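Myosin-17 (Arabidopsis thaliana, PDB 7KFL) is a class XI plant myosin, an actin-based motor whose globular tail, the cargo-binding domain crystallised here, probably recruits cargo for intracellular transport. Local coordinates at residues 245-256 and 376-385. Numbering follows the deposited sequence.
Sequences QIFSFINVQLFN and FLLDDDSSIP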
ATOM      1  N   GLN A 245       1.780  -0.211  -3.493  1.00 47.30           N
ATOM      2  CA  GLN A 245       2.394  -1.349  -2.752  1.00 48.00           C
ATOM      3  C   GLN A 245       1.553  -2.620  -2.946  1.00 48.46           C
ATOM      4  O   GLN A 245       2.141  -3.716  -2.929  1.00 49.83           O
ATOM      5  CB  GLN A 245       2.555  -1.007  -1.267  1.00 47.80           C
ATOM      6  CG  GLN A 245       3.646   0.022  -1.000  1.00 48.22           C
ATOM      7  CD  GLN A 245       4.178  -0.033   0.413  1.00 48.82           C
ATOM      8  OE1 GLN A 245       3.455  -0.333   1.363  1.00 49.25           O
ATOM      9  NE2 GLN A 245       5.458   0.266   0.564  1.00 48.58           N
ATOM     10  N   ILE A 246       0.235  -2.486  -3.121  1.00 49.03           N
ATOM     11  CA  ILE A 246      -0.708  -3.633  -3.299  1.00 49.18           C
ATOM     12  C   ILE A 246      -0.592  -4.178  -4.729  1.00 48.90           C
ATOM     13  O   ILE A 246      -0.640  -5.412  -4.888  1.00 48.01           O
ATOM     14  CB  ILE A 246      -2.149  -3.215  -2.943  1.00 49.64           C
ATOM     15  CG1 ILE A 246      -2.314  -3.020  -1.435  1.00 50.19           C
ATOM     16  CG2 ILE A 246      -3.164  -4.209  -3.491  1.00 50.15           C
ATOM     17  CD1 ILE A 246      -2.423  -4.311  -0.654  1.00 50.34           C
ATOM     18  N   PHE A 247      -0.468  -3.301  -5.731  1.00 48.65           N
ATOM     19  CA  PHE A 247      -0.298  -3.693  -7.156  1.00 48.62           C
ATOM     20  C   PHE A 247       1.074  -4.360  -7.328  1.00 48.45           C
ATOM     21  O   PHE A 247       1.176  -5.317  -8.125  1.00 48.53           O
ATOM     22  CB  PHE A 247      -0.515  -2.500  -8.091  1.00 48.77           C
ATOM     23  CG  PHE A 247      -1.941  -2.343  -8.560  1.00 49.13           C
ATOM     24  CD1 PHE A 247      -2.970  -2.155  -7.649  1.00 49.16           C
ATOM     25  CD2 PHE A 247      -2.259  -2.390  -9.909  1.00 49.69           C
ATOM     26  CE1 PHE A 247      -4.281  -2.014  -8.077  1.00 49.43           C
ATOM     27  CE2 PHE A 247      -3.571  -2.247 -10.337  1.00 49.76           C
ATOM     28  CZ  PHE A 247      -4.580  -2.060  -9.420  1.00 49.74           C
ATOM     29  N   SER A 248       2.080  -3.882  -6.590  1.00 48.25           N
ATOM     30  CA  SER A 248       3.397  -4.550  -6.404  1.00 48.03           C
ATOM     31  C   SER A 248       3.174  -6.019  -6.017  1.00 47.48           C
ATOM     32  O   SER A 248       3.731  -6.899  -6.695  1.00 48.01           O
ATOM     33  CB  SER A 248       4.242  -3.824  -5.382  1.00 48.24           C
ATOM     34  OG  SER A 248       4.989  -4.734  -4.589  1.00 48.63           O
ATOM     35  N   PHE A 249       2.365  -6.265  -4.982  1.00 46.77           N
ATOM     36  CA  PHE A 249       2.000  -7.617  -4.478  1.00 46.90           C
ATOM     37  C   PHE A 249       1.335  -8.432  -5.596  1.00 47.42           C
ATOM     38  O   PHE A 249       1.716  -9.603  -5.794  1.00 47.27           O
ATOM     39  CB  PHE A 249       1.106  -7.489  -3.241  1.00 46.74           C
ATOM     40  CG  PHE A 249       0.433  -8.763  -2.799  1.00 47.09           C
ATOM     41  CD1 PHE A 249       1.136  -9.731  -2.098  1.00 47.91           C
ATOM     42  CD2 PHE A 249      -0.909  -8.984  -3.066  1.00 47.30           C
ATOM     43  CE1 PHE A 249       0.513 -10.899  -1.683  1.00 48.44           C
ATOM     44  CE2 PHE A 249      -1.530 -10.154  -2.652  1.00 48.31           C
ATOM     45  CZ  PHE A 249      -0.819 -11.108  -1.960  1.00 48.36           C
ATOM     46  N   ILE A 250       0.371  -7.840  -6.306  1.00 47.86           N
ATOM     47  CA  ILE A 250      -0.371  -8.504  -7.423  1.00 48.89           C
ATOM     48  C   ILE A 250       0.633  -8.893  -8.513  1.00 49.25           C
ATOM     49  O   ILE A 250       0.606 -10.060  -8.956  1.00 49.67           O
ATOM     50  CB  ILE A 250      -1.498  -7.597  -7.962  1.00 49.02           C
ATOM     51  CG1 ILE A 250      -2.684  -7.557  -6.994  1.00 48.92           C
ATOM     52  CG2 ILE A 250      -1.929  -8.026  -9.359  1.00 49.23           C
ATOM     53  CD1 ILE A 250      -3.655  -6.428  -7.252  1.00 49.32           C
ATOM     54  N   ASN A 251       1.481  -7.946  -8.918  1.00 49.25           N
ATOM     55  CA  ASN A 251       2.521  -8.127  -9.966  1.00 48.89           C
ATOM     56  C   ASN A 251       3.393  -9.339  -9.622  1.00 49.12           C
ATOM     57  O   ASN A 251       3.698 -10.122 -10.536  1.00 50.05           O
ATOM     58  CB  ASN A 251       3.399  -6.884 -10.110  1.00 48.40           C
ATOM     59  CG  ASN A 251       4.485  -7.073 -11.143  1.00 48.49           C
ATOM     60  OD1 ASN A 251       4.204  -7.139 -12.337  1.00 47.67           O
ATOM     61  ND2 ASN A 251       5.723  -7.175 -10.691  1.00 49.36           N
ATOM     62  N   VAL A 252       3.778  -9.461  -8.349  1.00 49.02           N
ATOM     63  CA  VAL A 252       4.674 -10.524  -7.808  1.00 48.90           C
ATOM     64  C   VAL A 252       3.960 -11.876  -7.903  1.00 49.19           C
ATOM     65  O   VAL A 252       4.549 -12.809  -8.468  1.00 50.60           O
ATOM     66  CB  VAL A 252       5.091 -10.195  -6.360  1.00 48.68           C
ATOM     67  CG1 VAL A 252       5.678 -11.395  -5.630  1.00 49.08           C
ATOM     68  CG2 VAL A 252       6.058  -9.023  -6.324  1.00 48.96           C
ATOM     69  N   GLN A 253       2.741 -11.969  -7.367  1.00 49.61           N
ATOM     70  CA  GLN A 253       1.959 -13.233  -7.268  1.00 49.75           C
ATOM     71  C   GLN A 253       1.726 -13.818  -8.668  1.00 49.14           C
ATOM     72  O   GLN A 253       1.909 -15.040  -8.829  1.00 49.23           O
ATOM     73  CB  GLN A 253       0.634 -12.978  -6.546  1.00 50.05           C
ATOM     74  CG  GLN A 253       0.804 -12.659  -5.067  1.00 50.24           C
ATOM     75  CD  GLN A 253       1.437 -13.805  -4.320  1.00 50.81           C
ATOM     76  OE1 GLN A 253       1.031 -14.958  -4.454  1.00 51.47           O
ATOM     77  NE2 GLN A 253       2.450 -13.499  -3.526  1.00 51.40           N
ATOM     78  N   LEU A 254       1.351 -12.975  -9.636  1.00 48.28           N
ATOM     79  CA  LEU A 254       0.997 -13.397 -11.017  1.00 48.00           C
ATOM     80  C   LEU A 254       2.263 -13.730 -11.810  1.00 48.20           C
ATOM     81  O   LEU A 254       2.266 -14.773 -12.492  1.00 49.23           O
ATOM     82  CB  LEU A 254       0.198 -12.286 -11.706  1.00 47.92           C
ATOM     83  CG  LEU A 254      -1.184 -12.004 -11.117  1.00 47.54           C
ATOM     84  CD1 LEU A 254      -1.857 -10.855 -11.855  1.00 47.64           C
ATOM     85  CD2 LEU A 254      -2.062 -13.247 -11.146  1.00 47.34           C
ATOM     86  N   PHE A 255       3.290 -12.878 -11.742  1.00 47.58           N
ATOM     87  CA  PHE A 255       4.554 -13.058 -12.504  1.00 47.05           C
ATOM     88  C   PHE A 255       5.311 -14.288 -11.987  1.00 47.06           C
ATOM     89  O   PHE A 255       5.912 -14.994 -12.810  1.00 47.79           O
ATOM     90  CB  PHE A 255       5.444 -11.818 -12.434  1.00 46.81           C
ATOM     91  CG  PHE A 255       6.711 -11.956 -13.238  1.00 47.00           C
ATOM     92  CD1 PHE A 255       6.701 -11.770 -14.611  1.00 46.98           C
ATOM     93  CD2 PHE A 255       7.902 -12.315 -12.629  1.00 47.20           C
ATOM     94  CE1 PHE A 255       7.864 -11.911 -15.351  1.00 47.65           C
ATOM     95  CE2 PHE A 255       9.064 -12.451 -13.372  1.00 47.66           C
ATOM     96  CZ  PHE A 255       9.042 -12.253 -14.731  1.00 47.87           C
ATOM     97  N   ASN A 256       5.302 -14.523 -10.673  1.00 46.76           N
ATOM     98  CA  ASN A 256       6.018 -15.666 -10.045  1.00 47.94           C
ATOM     99  C   ASN A 256       5.377 -16.988 -10.489  1.00 49.25           C
ATOM    100  O   ASN A 256       6.123 -17.970 -10.635  1.00 50.50           O
ATOM    101  CB  ASN A 256       6.077 -15.547  -8.520  1.00 47.49           C
ATOM    102  CG  ASN A 256       7.091 -14.529  -8.040  1.00 46.84           C
ATOM    103  OD1 ASN A 256       7.898 -14.022  -8.817  1.00 46.42           O
ATOM    104  ND2 ASN A 256       7.061 -14.226  -6.754  1.00 46.66           N
ATOM    105  N   PHE A 376      15.181 -13.242 -10.801  1.00 55.72           N
ATOM    106  CA  PHE A 376      14.313 -14.375 -11.213  1.00 53.98           C
ATOM    107  C   PHE A 376      12.926 -14.157 -10.597  1.00 52.47           C
ATOM    108  O   PHE A 376      12.125 -13.426 -11.214  1.00 51.57           O
ATOM    109  CB  PHE A 376      14.968 -15.716 -10.868  1.00 53.56           C
ATOM    110  CG  PHE A 376      14.257 -16.913 -11.449  1.00 52.93           C
ATOM    111  CD1 PHE A 376      14.092 -17.036 -12.821  1.00 52.67           C
ATOM    112  CD2 PHE A 376      13.757 -17.917 -10.633  1.00 52.69           C
ATOM    113  CE1 PHE A 376      13.442 -18.134 -13.361  1.00 52.83           C
ATOM    114  CE2 PHE A 376      13.105 -19.015 -11.175  1.00 52.36           C
ATOM    115  CZ  PHE A 376      12.949 -19.122 -12.538  1.00 52.58           C
ATOM    116  N   LEU A 377      12.656 -14.735  -9.421  1.00 51.52           N
ATOM    117  CA  LEU A 377      11.405 -14.490  -8.658  1.00 51.09           C
ATOM    118  C   LEU A 377      11.389 -13.029  -8.196  1.00 50.92           C
ATOM    119  O   LEU A 377      12.471 -12.480  -7.930  1.00 50.90           O
ATOM    120  CB  LEU A 377      11.326 -15.450  -7.467  1.00 51.14           C
ATOM    121  CG  LEU A 377      11.185 -16.930  -7.820  1.00 51.68           C
ATOM    122  CD1 LEU A 377      11.156 -17.785  -6.566  1.00 52.09           C
ATOM    123  CD2 LEU A 377       9.939 -17.183  -8.652  1.00 52.04           C
ATOM    124  N   LEU A 378      10.200 -12.424  -8.136  1.00 51.21           N
ATOM    125  CA  LEU A 378       9.992 -11.034  -7.653  1.00 51.48           C
ATOM    126  C   LEU A 378       9.609 -11.066  -6.171  1.00 51.84           C
ATOM    127  O   LEU A 378       9.132 -12.117  -5.689  1.00 50.27           O
ATOM    128  CB  LEU A 378       8.899 -10.357  -8.487  1.00 50.76           C
ATOM    129  CG  LEU A 378       9.159 -10.269  -9.990  1.00 50.84           C
ATOM    130  CD1 LEU A 378       7.980  -9.623 -10.699  1.00 50.87           C
ATOM    131  CD2 LEU A 378      10.432  -9.495 -10.286  1.00 51.53           C
ATOM    132  N   ASP A 379       9.826  -9.945  -5.482  1.00 53.80           N
ATOM    133  CA  ASP A 379       9.379  -9.717  -4.084  1.00 55.03           C
ATOM    134  C   ASP A 379       8.585  -8.410  -4.052  1.00 54.82           C
ATOM    135  O   ASP A 379       8.991  -7.456  -4.746  1.00 55.05           O
ATOM    136  CB  ASP A 379      10.565  -9.694  -3.118  1.00 56.44           C
ATOM    137  CG  ASP A 379      10.248 -10.273  -1.752  1.00 58.47           C
ATOM    138  OD1 ASP A 379       9.049 -10.331  -1.401  1.00 60.23           O
ATOM    139  OD2 ASP A 379      11.202 -10.668  -1.049  1.00 60.60           O
ATOM    140  N   ASP A 380       7.490  -8.383  -3.291  1.00 54.83           N
ATOM    141  CA  ASP A 380       6.607  -7.195  -3.141  1.00 54.18           C
ATOM    142  C   ASP A 380       7.316  -6.147  -2.277  1.00 52.70           C
ATOM    143  O   ASP A 380       8.366  -6.470  -1.686  1.00 51.85           O
ATOM    144  CB  ASP A 380       5.243  -7.578  -2.554  1.00 54.83           C
ATOM    145  CG  ASP A 380       5.305  -8.266  -1.198  1.00 56.12           C
ATOM    146  OD1 ASP A 380       6.177  -7.896  -0.381  1.00 57.25           O
ATOM    147  OD2 ASP A 380       4.479  -9.172  -0.970  1.00 57.13           O
ATOM    148  N   ASP A 381       6.743  -4.944  -2.207  1.00 51.61           N
ATOM    149  CA  ASP A 381       7.218  -3.824  -1.354  1.00 51.08           C
ATOM    150  C   ASP A 381       6.422  -3.844  -0.044  1.00 51.08           C
ATOM    151  O   ASP A 381       5.251  -3.415  -0.061  1.00 51.96           O
ATOM    152  CB  ASP A 381       7.083  -2.488  -2.088  1.00 50.78           C
ATOM    153  CG  ASP A 381       7.717  -1.314  -1.366  1.00 50.88           C
ATOM    154  OD1 ASP A 381       8.442  -1.556  -0.377  1.00 50.40           O
ATOM    155  OD2 ASP A 381       7.483  -0.166  -1.801  1.00 51.36           O
ATOM    156  N   SER A 382       7.030  -4.340   1.039  1.00 50.94           N
ATOM    157  CA  SER A 382       6.431  -4.388   2.399  1.00 51.49           C
ATOM    158  C   SER A 382       7.079  -3.319   3.289  1.00 51.39           C
ATOM    159  O   SER A 382       6.834  -3.341   4.510  1.00 51.07           O
ATOM    160  CB  SER A 382       6.548  -5.766   3.005  1.00 52.27           C
ATOM    161  OG  SER A 382       7.833  -5.968   3.578  1.00 53.02           O
ATOM    162  N   SER A 383       7.860  -2.413   2.691  1.00 51.17           N
ATOM    163  CA  SER A 383       8.524  -1.271   3.373  1.00 51.18           C
ATOM    164  C   SER A 383       7.493  -0.177   3.675  1.00 50.74           C
ATOM    165  O   SER A 383       6.409  -0.210   3.075  1.00 51.18           O
ATOM    166  CB  SER A 383       9.652  -0.727   2.533  1.00 51.43           C
ATOM    167  OG  SER A 383       9.151   0.089   1.482  1.00 50.82           O
ATOM    168  N   ILE A 384       7.828   0.749   4.580  1.00 50.79           N
ATOM    169  CA  ILE A 384       7.100   2.038   4.779  1.00 50.48           C
ATOM    170  C   ILE A 384       7.626   3.007   3.722  1.00 51.03           C
ATOM    171  O   ILE A 384       8.792   3.395   3.764  1.00 50.46           O
ATOM    172  CB  ILE A 384       7.263   2.561   6.224  1.00 50.19           C
ATOM    173  CG1 ILE A 384       6.220   1.959   7.174  1.00 49.88           C
ATOM    174  CG2 ILE A 384       7.218   4.083   6.277  1.00 50.28           C
ATOM    175  CD1 ILE A 384       6.139   0.448   7.156  1.00 49.84           C
ATOM    176  N   PRO A 385       6.808   3.389   2.713  1.00 51.63           N
ATOM    177  CA  PRO A 385       7.294   4.185   1.587  1.00 52.97           C
ATOM    178  C   PRO A 385       7.175   5.709   1.756  1.00 53.91           C
ATOM    179  O   PRO A 385       7.149   6.398   0.751  1.00 53.57           O
ATOM    180  CB  PRO A 385       6.360   3.688   0.476  1.00 52.43           C
ATOM    181  CG  PRO A 385       5.031   3.533   1.182  1.00 51.91           C
ATOM    182  CD  PRO A 385       5.387   3.033   2.568  1.00 51.44           C
TER
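Asn256 and Leu378 pair side-chain amide to backbone at one end of a lane where the extended linker 376-385 runs along helix 236-260, whose residues 245-256 lie in the DIL domain of the myosin globular tail. Leu378 N donates to a lone pair of Asn256 OD1 at 2.9 Å, and Asn256 ND2 returns a nearly straight bond (177°) to Leu378 O, so both polar groups of one linker residue are held. Without the amide, as with an alanine here, Leu378 N and O would probably lose these mates and the linker around Leu378 be less firmly held. With CG anti to its carbonyl carbon (chi1 -59°), Leu378 sends CD1 to Phe255 CD2, 3.3 Å away, while Val252 CG2 packs against Leu378 CB at 3.8 Å. One turn back, Ser248 OG accepts from Asp381 N at 3.0 Å. Gln245, extended beyond CG, gives NE2 to Ser383 O at 2.7 Å and weakly to Asp381 OD2. Farther out, His301 meets the Phe255 ring edge-to-face, and Arg171 donates to Gln245 OE1, which with the NE2 bond should fix the amide's rotation. Asp381 OD1 accepts Ser383 N from above the carboxylate plane, an Asx turn, and also takes Ser383 OG, 2.6 Å away, on its syn lone pair.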